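Local coordinates for protein polyhedrin (Operophtera brumata cypovirus 19, PDB 5A99) that builds the crystalline lattice of polyhedra, the occlusion bodies that probably embed and protect cypovirus particles outside the insect host, at residues Y61-L66 and R85-G90; K77-S82 and K103-P108; E21-Q26 and F162-A167. One frame throughout, in Å; residues are numbered along the deposited sequence.

Contact 1 (Y61-L66 and R85-G90)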
loop_
_atom_site.group_PDB
_atom_site.type_symbol
_atom_site.label_atom_id
_atom_site.label_comp_id
_atom_site.label_asym_id
_atom_site.label_seq_id
_atom_site.Cartn_x
_atom_site.Cartn_y
_atom_site.Cartn_z
ATOM N N TYR A 61 -4.277 1.781 9.231
ATOM C CA TYR A 61 -5.027 0.544 9.244
ATOM C C TYR A 61 -6.495 0.867 9.423
ATOM O O TYR A 61 -6.885 1.583 10.343
ATOM C CB TYR A 61 -4.502 -0.371 10.352
ATOM C CG TYR A 61 -3.031 -0.641 10.197
ATOM C CD1 TYR A 61 -2.565 -1.692 9.416
ATOM C CD2 TYR A 61 -2.097 0.180 10.814
ATOM C CE1 TYR A 61 -1.205 -1.915 9.257
ATOM C CE2 TYR A 61 -0.742 -0.041 10.665
ATOM C CZ TYR A 61 -0.300 -1.084 9.881
ATOM O OH TYR A 61 1.056 -1.291 9.742
ATOM N N ASN A 62 -7.308 0.375 8.505
ATOM C CA ASN A 62 -8.736 0.546 8.627
ATOM C C ASN A 62 -9.272 -0.468 9.642
ATOM O O ASN A 62 -8.576 -1.422 9.995
ATOM C CB ASN A 62 -9.409 0.377 7.267
ATOM C CG ASN A 62 -10.817 0.907 7.257
ATOM O OD1 ASN A 62 -11.178 1.751 8.077
ATOM N ND2 ASN A 62 -11.629 0.413 6.333
ATOM N N TRP A 63 -10.499 -0.250 10.110
ATOM C CA TRP A 63 -11.129 -1.112 11.112
ATOM C C TRP A 63 -11.050 -2.596 10.733
ATOM O O TRP A 63 -10.773 -3.448 11.581
ATOM C CB TRP A 63 -12.582 -0.683 11.296
ATOM C CG TRP A 63 -13.391 -1.462 12.308
ATOM C CD1 TRP A 63 -13.491 -1.210 13.651
ATOM C CD2 TRP A 63 -14.225 -2.588 12.051
ATOM N NE1 TRP A 63 -14.335 -2.114 14.242
ATOM C CE2 TRP A 63 -14.802 -2.974 13.283
ATOM C CE3 TRP A 63 -14.548 -3.314 10.892
ATOM C CZ2 TRP A 63 -15.676 -4.052 13.395
ATOM C CZ3 TRP A 63 -15.425 -4.385 11.005
ATOM C CH2 TRP A 63 -15.978 -4.742 12.248
ATOM N N ASP A 64 -11.276 -2.902 9.460
ATOM C CA ASP A 64 -11.306 -4.285 9.020
ATOM C C ASP A 64 -9.902 -4.872 8.848
ATOM O O ASP A 64 -9.746 -6.053 8.546
ATOM C CB ASP A 64 -12.126 -4.436 7.732
ATOM C CG ASP A 64 -11.405 -3.900 6.503
ATOM O OD1 ASP A 64 -10.687 -2.884 6.623
ATOM O OD2 ASP A 64 -11.566 -4.502 5.415
ATOM N N GLN A 65 -8.881 -4.053 9.062
ATOM C CA GLN A 65 -7.527 -4.562 9.093
ATOM C C GLN A 65 -7.028 -4.696 10.524
ATOM O O GLN A 65 -5.921 -5.176 10.743
ATOM C CB GLN A 65 -6.618 -3.654 8.264
ATOM C CG GLN A 65 -7.110 -3.518 6.833
ATOM C CD GLN A 65 -6.425 -2.394 6.084
ATOM O OE1 GLN A 65 -6.159 -1.332 6.640
ATOM N NE2 GLN A 65 -6.127 -2.628 4.816
ATOM N N LEU A 66 -7.861 -4.292 11.490
ATOM C CA LEU A 66 -7.512 -4.341 12.914
ATOM C C LEU A 66 -8.302 -5.407 13.683
ATOM O O LEU A 66 -7.817 -5.976 14.657
ATOM C CB LEU A 66 -7.748 -2.971 13.565
ATOM C CG LEU A 66 -6.917 -1.798 13.017
ATOM C CD1 LEU A 66 -7.440 -0.458 13.533
ATOM C CD2 LEU A 66 -5.467 -1.985 13.364
ATOM N N ARG A 85 -21.935 -6.919 7.880
ATOM C CA ARG A 85 -22.264 -5.731 7.112
ATOM C C ARG A 85 -23.090 -4.763 7.970
ATOM O O ARG A 85 -22.838 -3.555 7.990
ATOM C CB ARG A 85 -23.043 -6.094 5.849
ATOM C CG ARG A 85 -23.751 -4.900 5.222
ATOM C CD ARG A 85 -24.403 -5.235 3.897
ATOM N NE ARG A 85 -24.879 -4.020 3.233
ATOM C CZ ARG A 85 -25.593 -4.010 2.112
ATOM N NH1 ARG A 85 -25.928 -5.148 1.534
ATOM N NH2 ARG A 85 -25.977 -2.858 1.568
ATOM N N HIS A 86 -24.082 -5.304 8.665
ATOM C CA HIS A 86 -24.986 -4.494 9.474
ATOM C C HIS A 86 -24.228 -3.777 10.580
ATOM O O HIS A 86 -24.485 -2.607 10.888
ATOM C CB HIS A 86 -26.059 -5.379 10.113
ATOM C CG HIS A 86 -26.935 -6.082 9.125
ATOM N ND1 HIS A 86 -27.041 -5.692 7.805
ATOM C CD2 HIS A 86 -27.739 -7.164 9.264
ATOM C CE1 HIS A 86 -27.872 -6.505 7.176
ATOM N NE2 HIS A 86 -28.311 -7.404 8.037
ATOM N N LEU A 87 -23.317 -4.514 11.201
ATOM C CA LEU A 87 -22.483 -3.968 12.256
ATOM C C LEU A 87 -21.722 -2.747 11.737
ATOM O O LEU A 87 -21.772 -1.665 12.333
ATOM C CB LEU A 87 -21.521 -5.045 12.752
ATOM C CG LEU A 87 -20.445 -4.554 13.717
ATOM C CD1 LEU A 87 -21.092 -3.889 14.923
ATOM C CD2 LEU A 87 -19.527 -5.692 14.118
ATOM N N ARG A 88 -21.049 -2.917 10.604
ATOM C CA ARG A 88 -20.231 -1.858 10.036
ATOM C C ARG A 88 -21.076 -0.665 9.645
ATOM O O ARG A 88 -20.675 0.469 9.888
ATOM C CB ARG A 88 -19.459 -2.368 8.833
ATOM C CG ARG A 88 -18.366 -3.352 9.203
ATOM C CD ARG A 88 -17.728 -3.951 7.971
ATOM N NE ARG A 88 -16.665 -3.106 7.430
ATOM C CZ ARG A 88 -15.861 -3.464 6.434
ATOM N NH1 ARG A 88 -16.006 -4.652 5.842
ATOM N NH2 ARG A 88 -14.917 -2.634 6.024
ATOM N N ASP A 89 -22.253 -0.935 9.069
ATOM C CA ASP A 89 -23.230 0.107 8.750
ATOM C C ASP A 89 -23.413 1.040 9.957
ATOM O O ASP A 89 -23.353 2.260 9.820
ATOM C CB ASP A 89 -24.587 -0.504 8.344
ATOM C CG ASP A 89 -24.560 -1.182 6.973
ATOM O OD1 ASP A 89 -23.585 -0.995 6.216
ATOM O OD2 ASP A 89 -25.543 -1.888 6.646
ATOM N N GLY A 90 -23.611 0.459 11.140
ATOM C CA GLY A 90 -23.784 1.236 12.366
ATOM C C GLY A 90 -22.528 1.929 12.874
ATOM O O GLY A 90 -22.598 3.037 13.422
#
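With chi1 at -180°, Trp63 swings its indole directly away from its own backbone N toward helix 81-92, where Arg88, bent at chi3 (85°), carries its guanidinium past the six-membered ring to Asp64. The methylenes of Arg88 do most of the touching: CG lies 3.6 Å from Trp63 CZ3, and CD is 3.8 Å from the same CZ3. Guanidinium and indole planes stand 32° apart. One helix position earlier, Leu87 CD2 meets Trp63 CH2 at 4.1 Å, its side chain crossing the indole at about a right angle. Asp64 CB sits over one face of the guanidinium, 3.7 Å from Arg88 NH2. The carboxylate adds a long salt bridge, Asp64 OD2 to Arg88 NH2 at 3.9 Å, so charge and packing join the segments without any direct hydrogen bond. The loop is itself braced by Gln65 OE1, which takes the backbone N-H of Asn62 at 2.8 Å. Stronger polar partners lie outside: Arg88 NE bonds Tyr131 OH and NH1 bonds the carbonyl O of Arg72 of the second subunit, and the side chain of that Arg72 forms a salt bridge with Asp64 OD1; Trp63 NE1 bonds Glu107 OE2. The contact thus takes part in a subunit interface. Trp63 also touches Leu84 and Leu91 of helix 81-92, while Tyr61, ending strand 56-61, pairs with Ile185 of strand 184-190: the loop runs from this three-stranded sheet and leans its tryptophan on the helix.

Contact 2 (K77-S82 and K103-P108); sequences KYYGRS and KGMNEP
Tyr79 OH accepts the backbone N-H of Met105 at 2.9 Å, in a nearly straight bond (171° at the hydrogen) that meets the phenol near its ring plane. This is the direct hydrogen bond between the segments. Two more bonds shape the loop that offers the N-H: Glu107 N reaches back to Gly104 O (3.1 Å), and Gly104 N is gripped by Glu107 OE1 (2.7 Å) on the anti side of the carboxylate, somewhat out of its plane. The other carboxylate oxygen, OE2, bonds His182 ND1, so Glu107 links the turn to its surroundings.

Carbon atoms also pack close to the phenol oxygen. Gly104 CA lies 3.5 Å from Tyr79 OH, and Met105 CG is equally near that oxygen, after which the methionine bends and leads its sulfur away. Met105 CB packs on Tyr78 CD2 at 4.1 Å. Tyr78 CB in turn lies against one face of the Tyr79 ring, near its rim, and His101 meets this ring from elsewhere in the chain.

Asn106 meets the Tyr79 ring at its edge. Its chi1 of 55° puts CG between the backbone N and the carbonyl carbon, and Asn106 OD1 comes in plane to 3.9 Å from Tyr79 CE2. Amide and ring stand 79° apart; buried OD1 has no hydrogen-bonding partner in the model.

The arrangement is a type I beta turn, Gly104 to Glu107, closed by a side-chain carboxylate and docked on the approach to helix 81-92, whose N-cap position is Gly80.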
loop_
_atom_site.group_PDB
_atom_site.type_symbol
_atom_site.label_atom_id
_atom_site.label_comp_id
_atom_site.label_asym_id
_atom_site.label_seq_id
_atom_site.Cartn_x
_atom_site.Cartn_y
_atom_site.Cartn_z
ATOM N N LYS A 77 -14.262 -17.546 12.992
ATOM C CA LYS A 77 -15.525 -17.084 12.408
ATOM C C LYS A 77 -16.561 -16.816 13.493
ATOM O O LYS A 77 -16.968 -17.728 14.213
ATOM C CB LYS A 77 -16.091 -18.091 11.405
ATOM C CG LYS A 77 -17.353 -17.591 10.705
ATOM C CD LYS A 77 -17.728 -18.447 9.493
ATOM C CE LYS A 77 -18.947 -17.886 8.753
ATOM N NZ LYS A 77 -20.209 -17.944 9.556
ATOM N N TYR A 78 -16.991 -15.558 13.592
ATOM C CA TYR A 78 -17.977 -15.142 14.590
ATOM C C TYR A 78 -19.273 -14.634 13.952
ATOM O O TYR A 78 -20.313 -14.620 14.603
ATOM C CB TYR A 78 -17.391 -14.039 15.487
ATOM C CG TYR A 78 -16.075 -14.415 16.133
ATOM C CD1 TYR A 78 -15.901 -15.665 16.709
ATOM C CD2 TYR A 78 -15.005 -13.530 16.148
ATOM C CE1 TYR A 78 -14.707 -16.021 17.293
ATOM C CE2 TYR A 78 -13.798 -13.881 16.730
ATOM C CZ TYR A 78 -13.655 -15.134 17.298
ATOM O OH TYR A 78 -12.459 -15.511 17.870
ATOM N N TYR A 79 -19.210 -14.200 12.691
ATOM C CA TYR A 79 -20.380 -13.594 12.044
ATOM C C TYR A 79 -20.588 -14.010 10.593
ATOM O O TYR A 79 -19.629 -14.256 9.859
ATOM C CB TYR A 79 -20.276 -12.062 12.077
ATOM C CG TYR A 79 -20.217 -11.468 13.464
ATOM C CD1 TYR A 79 -21.255 -11.661 14.369
ATOM C CD2 TYR A 79 -19.130 -10.710 13.864
ATOM C CE1 TYR A 79 -21.207 -11.128 15.635
ATOM C CE2 TYR A 79 -19.067 -10.168 15.132
ATOM C CZ TYR A 79 -20.107 -10.381 16.017
ATOM O OH TYR A 79 -20.044 -9.834 17.280
ATOM N N GLY A 80 -21.853 -14.041 10.182
ATOM C CA GLY A 80 -22.195 -14.193 8.782
ATOM C C GLY A 80 -21.946 -12.890 8.048
ATOM O O GLY A 80 -21.700 -11.851 8.672
ATOM N N ARG A 81 -21.990 -12.951 6.721
ATOM C CA ARG A 81 -21.675 -11.794 5.883
ATOM C C ARG A 81 -22.593 -10.625 6.176
ATOM O O ARG A 81 -22.162 -9.467 6.210
ATOM C CB ARG A 81 -21.801 -12.166 4.405
ATOM C CG ARG A 81 -20.651 -12.986 3.862
ATOM C CD ARG A 81 -20.836 -13.241 2.385
ATOM N NE ARG A 81 -22.155 -13.803 2.096
ATOM C CZ ARG A 81 -22.399 -15.109 2.004
ATOM N NH1 ARG A 81 -21.413 -15.987 2.183
ATOM N NH2 ARG A 81 -23.623 -15.538 1.728
ATOM N N SER A 82 -23.867 -10.934 6.376
ATOM C CA SER A 82 -24.874 -9.914 6.574
ATOM C C SER A 82 -24.743 -9.269 7.939
ATOM O O SER A 82 -24.840 -8.046 8.060
ATOM C CB SER A 82 -26.260 -10.521 6.410
ATOM O OG SER A 82 -26.492 -10.783 5.038
ATOM N N LYS A 103 -21.095 -3.885 19.734
ATOM C CA LYS A 103 -19.680 -4.125 19.566
ATOM C C LYS A 103 -19.499 -5.500 18.964
ATOM O O LYS A 103 -20.348 -6.382 19.136
ATOM C CB LYS A 103 -18.954 -4.049 20.909
ATOM C CG LYS A 103 -19.122 -2.717 21.643
ATOM C CD LYS A 103 -18.087 -2.544 22.743
ATOM C CE LYS A 103 -18.491 -1.475 23.752
ATOM N NZ LYS A 103 -19.257 -0.342 23.149
ATOM N N GLY A 104 -18.394 -5.687 18.256
ATOM C CA GLY A 104 -18.121 -6.956 17.618
ATOM C C GLY A 104 -17.207 -7.808 18.464
ATOM O O GLY A 104 -16.290 -7.298 19.116
ATOM N N MET A 105 -17.470 -9.112 18.464
ATOM C CA MET A 105 -16.571 -10.071 19.085
ATOM C C MET A 105 -15.201 -9.994 18.425
ATOM O O MET A 105 -14.193 -10.361 19.026
ATOM C CB MET A 105 -17.129 -11.481 18.936
ATOM C CG MET A 105 -18.386 -11.729 19.722
ATOM S SD MET A 105 -18.255 -11.120 21.420
ATOM C CE MET A 105 -19.733 -11.851 22.127
ATOM N N ASN A 106 -15.172 -9.494 17.191
ATOM C CA ASN A 106 -13.939 -9.441 16.408
ATOM C C ASN A 106 -13.075 -8.233 16.738
ATOM O O ASN A 106 -11.954 -8.130 16.256
ATOM C CB ASN A 106 -14.255 -9.459 14.896
ATOM C CG ASN A 106 -15.215 -8.338 14.475
ATOM O OD1 ASN A 106 -15.972 -7.811 15.294
ATOM N ND2 ASN A 106 -15.196 -7.988 13.187
ATOM N N GLU A 107 -13.599 -7.323 17.550
ATOM C CA GLU A 107 -12.916 -6.058 17.827
ATOM C C GLU A 107 -11.955 -6.146 19.010
ATOM O O GLU A 107 -12.219 -6.849 19.979
ATOM C CB GLU A 107 -13.943 -4.962 18.111
ATOM C CG GLU A 107 -14.862 -4.623 16.936
ATOM C CD GLU A 107 -15.746 -3.437 17.250
ATOM O OE1 GLU A 107 -16.692 -3.598 18.042
ATOM O OE2 GLU A 107 -15.484 -2.336 16.728
ATOM N N PRO A 108 -10.845 -5.399 18.938
ATOM C CA PRO A 108 -9.806 -5.398 19.971
ATOM C C PRO A 108 -10.274 -4.666 21.225
ATOM O O PRO A 108 -11.068 -3.726 21.152
ATOM C CB PRO A 108 -8.649 -4.646 19.299
ATOM C CG PRO A 108 -9.324 -3.710 18.343
ATOM C CD PRO A 108 -10.547 -4.447 17.852
#

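Contact 3 (E21-Q26 and F162-A167); sequences EILDRQ and FDREMA
Leu23 lays its branched end across the bent chain of Arg164, crossing it at about a right angle: CD2 is 3.6 Å from Arg164 NE, and CG is 3.9 Å from Arg164 CD. Leu23 CB stands above one face of the guanidinium, toward its rim. The other methyl points to the turn, where Leu23 CD1 meets Phe162 CD2 at 3.8 Å, so a single leucine is held between a ring and the arginine. Asp24, the next residue along the chain, supplies the opposite charge. Asp24 OD1 lies 3.6 Å from Arg164 NH2, but well out of the guanidinium plane, with carboxylate and guanidinium 71° apart; this salt bridge is electrostatic only, since no N-H points at the oxygen.

Gln26 closes the far end. With chi1 at 63°, it sends its chain out over its own backbone and, extended from there, on to the strand. Gln26 OE1 touches Met166 SD at 4.2 Å, a packing contact. Gln26 NE2 donates to a water at 3.2 Å, and that water donates to Glu165 O at 2.7 Å, bridging Gln26 and the strand backbone. Tyr161 and Leu239 of the same chain and Met141 of the third subunit also pack on Met166; Glu142 O of the third subunit receives Arg25.

The axes of helix 21-25 and strand 164-167 pass 11.1 Å apart at 56°. The N-terminal helix, probably the projecting helical arm known from cypovirus polyhedrins, is thereby docked on a beta hairpin at the edge of the six-stranded sheet: strands 157-161 and 164-173, with Met166 and Ala167 both facing Ile159 in a classic beta bulge.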
loop_
_atom_site.group_PDB
_atom_site.type_symbol
_atom_site.label_atom_id
_atom_site.label_comp_id
_atom_site.label_asym_id
_atom_site.label_seq_id
_atom_site.Cartn_x
_atom_site.Cartn_y
_atom_site.Cartn_z
ATOM N N GLU A 21 29.100 -3.508 18.671
ATOM C CA GLU A 21 28.594 -3.583 17.308
ATOM C C GLU A 21 27.064 -3.750 17.257
ATOM O O GLU A 21 26.373 -3.112 16.448
ATOM C CB GLU A 21 29.258 -4.730 16.563
ATOM C CG GLU A 21 28.710 -4.885 15.164
ATOM C CD GLU A 21 29.543 -5.808 14.309
ATOM O OE1 GLU A 21 30.038 -6.835 14.831
ATOM O OE2 GLU A 21 29.703 -5.495 13.113
ATOM N N ILE A 22 26.529 -4.599 18.126
ATOM C CA ILE A 22 25.097 -4.893 18.110
ATOM C C ILE A 22 24.296 -3.800 18.823
ATOM O O ILE A 22 23.266 -3.344 18.319
ATOM C CB ILE A 22 24.803 -6.280 18.737
ATOM C CG1 ILE A 22 25.356 -7.399 17.844
ATOM C CG2 ILE A 22 23.307 -6.479 18.957
ATOM C CD1 ILE A 22 24.714 -7.507 16.450
ATOM N N LEU A 23 24.773 -3.379 19.990
ATOM C CA LEU A 23 24.150 -2.284 20.733
ATOM C C LEU A 23 24.095 -1.006 19.907
ATOM O O LEU A 23 23.143 -0.231 20.012
ATOM C CB LEU A 23 24.933 -2.002 22.014
ATOM C CG LEU A 23 24.393 -2.592 23.321
ATOM C CD1 LEU A 23 23.936 -4.022 23.159
ATOM C CD2 LEU A 23 25.460 -2.513 24.387
ATOM N N ASP A 24 25.123 -0.787 19.094
ATOM C CA ASP A 24 25.216 0.446 18.327
ATOM C C ASP A 24 24.725 0.326 16.893
ATOM O O ASP A 24 24.678 1.334 16.186
ATOM C CB ASP A 24 26.648 0.969 18.295
ATOM C CG ASP A 24 27.079 1.571 19.601
ATOM O OD1 ASP A 24 26.230 1.716 20.519
ATOM O OD2 ASP A 24 28.284 1.895 19.706
ATOM N N ARG A 25 24.365 -0.884 16.452
ATOM C CA ARG A 25 23.925 -1.079 15.062
ATOM C C ARG A 25 22.745 -0.185 14.719
ATOM O O ARG A 25 22.619 0.281 13.592
ATOM C CB ARG A 25 23.523 -2.523 14.793
ATOM C CG ARG A 25 23.012 -2.805 13.364
ATOM C CD ARG A 25 23.384 -4.224 12.918
ATOM N NE ARG A 25 24.843 -4.395 12.811
ATOM C CZ ARG A 25 25.460 -5.512 12.432
ATOM N NH1 ARG A 25 24.763 -6.593 12.100
ATOM N NH2 ARG A 25 26.789 -5.548 12.377
ATOM N N GLN A 26 21.886 0.041 15.709
ATOM C CA GLN A 26 20.677 0.844 15.520
ATOM C C GLN A 26 20.971 2.229 14.962
ATOM O O GLN A 26 20.088 2.856 14.374
ATOM C CB GLN A 26 19.944 1.014 16.851
ATOM C CG GLN A 26 20.758 1.780 17.907
ATOM C CD GLN A 26 19.940 2.181 19.133
ATOM O OE1 GLN A 26 18.779 1.804 19.275
ATOM N NE2 GLN A 26 20.552 2.951 20.022
ATOM N N PHE A 162 20.517 -3.584 28.216
ATOM C CA PHE A 162 21.820 -3.250 28.773
ATOM C C PHE A 162 21.836 -1.775 29.176
ATOM O O PHE A 162 22.762 -1.034 28.839
ATOM C CB PHE A 162 22.950 -3.573 27.786
ATOM C CG PHE A 162 23.134 -5.049 27.542
ATOM C CD1 PHE A 162 23.797 -5.834 28.474
ATOM C CD2 PHE A 162 22.642 -5.646 26.388
ATOM C CE1 PHE A 162 23.968 -7.186 28.268
ATOM C CE2 PHE A 162 22.806 -7.001 26.172
ATOM C CZ PHE A 162 23.473 -7.776 27.109
ATOM N N ASP A 163 20.784 -1.365 29.881
ATOM C CA ASP A 163 20.673 -0.022 30.452
ATOM C C ASP A 163 20.444 1.106 29.448
ATOM O O ASP A 163 20.394 2.264 29.842
ATOM C CB ASP A 163 21.909 0.303 31.286
ATOM C CG ASP A 163 22.144 -0.711 32.378
ATOM O OD1 ASP A 163 21.279 -0.817 33.275
ATOM O OD2 ASP A 163 23.182 -1.407 32.328
ATOM N N ARG A 164 20.307 0.775 28.169
ATOM C CA ARG A 164 20.033 1.774 27.138
ATOM C C ARG A 164 18.563 1.784 26.751
ATOM O O ARG A 164 17.965 0.740 26.511
ATOM C CB ARG A 164 20.877 1.493 25.893
ATOM C CG ARG A 164 22.375 1.573 26.141
ATOM C CD ARG A 164 23.116 0.581 25.252
ATOM N NE ARG A 164 24.531 0.916 25.044
ATOM C CZ ARG A 164 24.964 1.886 24.238
ATOM N NH1 ARG A 164 24.094 2.642 23.575
ATOM N NH2 ARG A 164 26.269 2.109 24.094
ATOM N N GLU A 165 17.984 2.974 26.683
ATOM C CA GLU A 165 16.634 3.116 26.167
ATOM C C GLU A 165 16.695 2.769 24.687
ATOM O O GLU A 165 17.349 3.456 23.909
ATOM C CB GLU A 165 16.106 4.543 26.388
ATOM C CG GLU A 165 15.882 4.891 27.866
ATOM C CD GLU A 165 15.383 6.310 28.082
ATOM O OE1 GLU A 165 15.507 7.127 27.147
ATOM O OE2 GLU A 165 14.874 6.603 29.192
ATOM N N MET A 166 16.037 1.687 24.292
ATOM C CA MET A 166 16.076 1.285 22.896
ATOM C C MET A 166 14.700 1.002 22.289
ATOM O O MET A 166 14.575 0.769 21.077
ATOM C CB MET A 166 17.027 0.099 22.731
ATOM C CG MET A 166 18.453 0.425 23.206
ATOM S SD MET A 166 19.763 -0.601 22.514
ATOM C CE MET A 166 18.838 -2.057 22.130
ATOM N N ALA A 167 13.664 1.055 23.117
ATOM C CA ALA A 167 12.301 0.948 22.620
ATOM C C ALA A 167 11.368 1.755 23.511
ATOM O O ALA A 167 11.673 2.004 24.676
ATOM C CB ALA A 167 11.879 -0.493 22.563
HETATM O O HOH W 1 19.547 4.344 22.669
#

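In the fold
From the N terminus, helix 10-25 leads into 21-26 of contact 3, whose partner 162-167 comes 136 residues later, at the start of strand 164-173; this is the widest of the three loops, and contacts 1 and 2 nest inside it. Their own loops cross, in the order 61-66, 77-82, 85-90, 103-108, with helix 81-92 shared between them. They touch directly, with centres about 9 Å apart, and Leu87 packs on Gly104. They tie two loops to this helix and to the residues leading into it, on one side of the chain's centre. Contact 3 lies on the opposite side, its centre about 39 Å from that of contact 1, joining the N-terminal helix to the larger sheet.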